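PDB 3ON2: probable transcriptional regulator, which probably binds cis-regulatory DNA and controls transcription as a member of the TetR family, although its exact function is unknown. Local coordinates for residues A[184-187]-A[188-192]. Sequence-based numbering, arbitrary orientation.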
# COMPACT_ATOMS: atom_id res chain seq x y z
N VAL A 184 -7.61 16.74 7.25
CA VAL A 184 -8.66 16.22 6.37
C VAL A 184 -8.88 14.73 6.67
O VAL A 184 -10.03 14.28 6.76
CB VAL A 184 -8.30 16.43 4.86
CG1 VAL A 184 -9.35 15.82 3.91
CG2 VAL A 184 -8.17 17.89 4.58
N VAL A 185 -7.80 13.98 6.84
CA VAL A 185 -7.90 12.57 7.28
C VAL A 185 -8.72 12.44 8.58
O VAL A 185 -9.65 11.63 8.68
CB VAL A 185 -6.49 11.91 7.43
CG1 VAL A 185 -6.58 10.51 8.09
CG2 VAL A 185 -5.79 11.82 6.09
N THR A 186 -8.39 13.27 9.56
CA THR A 186 -9.08 13.24 10.88
C THR A 186 -10.54 13.59 10.76
O THR A 186 -11.38 12.89 11.33
CB THR A 186 -8.39 14.18 11.91
OG1 THR A 186 -7.05 13.72 12.09
CG2 THR A 186 -9.08 14.09 13.26
N ALA A 187 -10.87 14.62 9.96
CA ALA A 187 -12.27 14.98 9.79
C ALA A 187 -13.02 13.82 9.11
O ALA A 187 -14.13 13.47 9.53
CB ALA A 187 -12.41 16.27 8.98
N ALA A 188 -12.41 13.23 8.09
CA ALA A 188 -13.02 12.09 7.39
C ALA A 188 -13.21 10.87 8.34
O ALA A 188 -14.25 10.19 8.30
CB ALA A 188 -12.17 11.69 6.16
N SER A 189 -12.21 10.61 9.18
CA SER A 189 -12.30 9.53 10.20
C SER A 189 -13.39 9.74 11.23
O SER A 189 -14.12 8.79 11.53
CB SER A 189 -10.96 9.27 10.93
OG SER A 189 -10.00 8.74 10.03
N ASP A 190 -13.50 10.96 11.77
CA ASP A 190 -14.57 11.29 12.73
C ASP A 190 -15.97 11.16 12.11
O ASP A 190 -16.89 10.64 12.74
CB ASP A 190 -14.38 12.70 13.30
CG ASP A 190 -13.14 12.82 14.19
OD1 ASP A 190 -12.59 11.77 14.63
OD2 ASP A 190 -12.72 13.99 14.46
N THR A 191 -16.12 11.63 10.88
CA THR A 191 -17.42 11.61 10.23
C THR A 191 -17.82 10.16 9.89
O THR A 191 -18.97 9.76 10.11
CB THR A 191 -17.42 12.52 8.98
OG1 THR A 191 -17.06 13.86 9.37
CG2 THR A 191 -18.77 12.55 8.32
N PHE A 192 -16.87 9.40 9.36
CA PHE A 192 -17.04 7.97 9.10
C PHE A 192 -17.43 7.25 10.39
O PHE A 192 -18.43 6.52 10.43
CB PHE A 192 -15.72 7.39 8.54
CG PHE A 192 -15.83 5.96 8.01
CD1 PHE A 192 -16.66 5.65 6.93
CD2 PHE A 192 -15.09 4.94 8.58
CE1 PHE A 192 -16.73 4.33 6.44
CE2 PHE A 192 -15.15 3.63 8.09
CZ PHE A 192 -15.98 3.33 7.01
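D190 and T186 sit one turn apart on helix 181-196 and run side by side in the same direction. From CB of D190, 3.6 Å from O of T186, the side chain turns back toward that carbonyl, since CG is anti to the D190 carbonyl carbon and lies beside the D190 N (chi1 -67°). CG thus comes to 3.4 Å from O of T186, the oxygen that already accepts the nearly straight bond from N of D190 (2.9 Å, 168°). At the tip both oxygens stay near O of T186, OD2 at 3.6 Å; OD2 also lies alongside the methyl CG2 of T186 (3.8 Å), while OD1 forms a salt bridge with NH2 of R87. OG1 of T186 is hydrogen-bonded to O of D182, one turn earlier. With an alanine at D190, R87 would probably lose this acidic mate and a gap would open beside the T186 methyl. Next along the helix, O of A187 is gripped twice by T191, through N and through OG1 (3.0 Å), from opposite faces of the carbonyl plane. V185 packs on helix 86-103 and A188 on helix 153-172. Small apolar groups thus seat this C-terminal-domain helix, while the carboxylate ties it to helix 86-103.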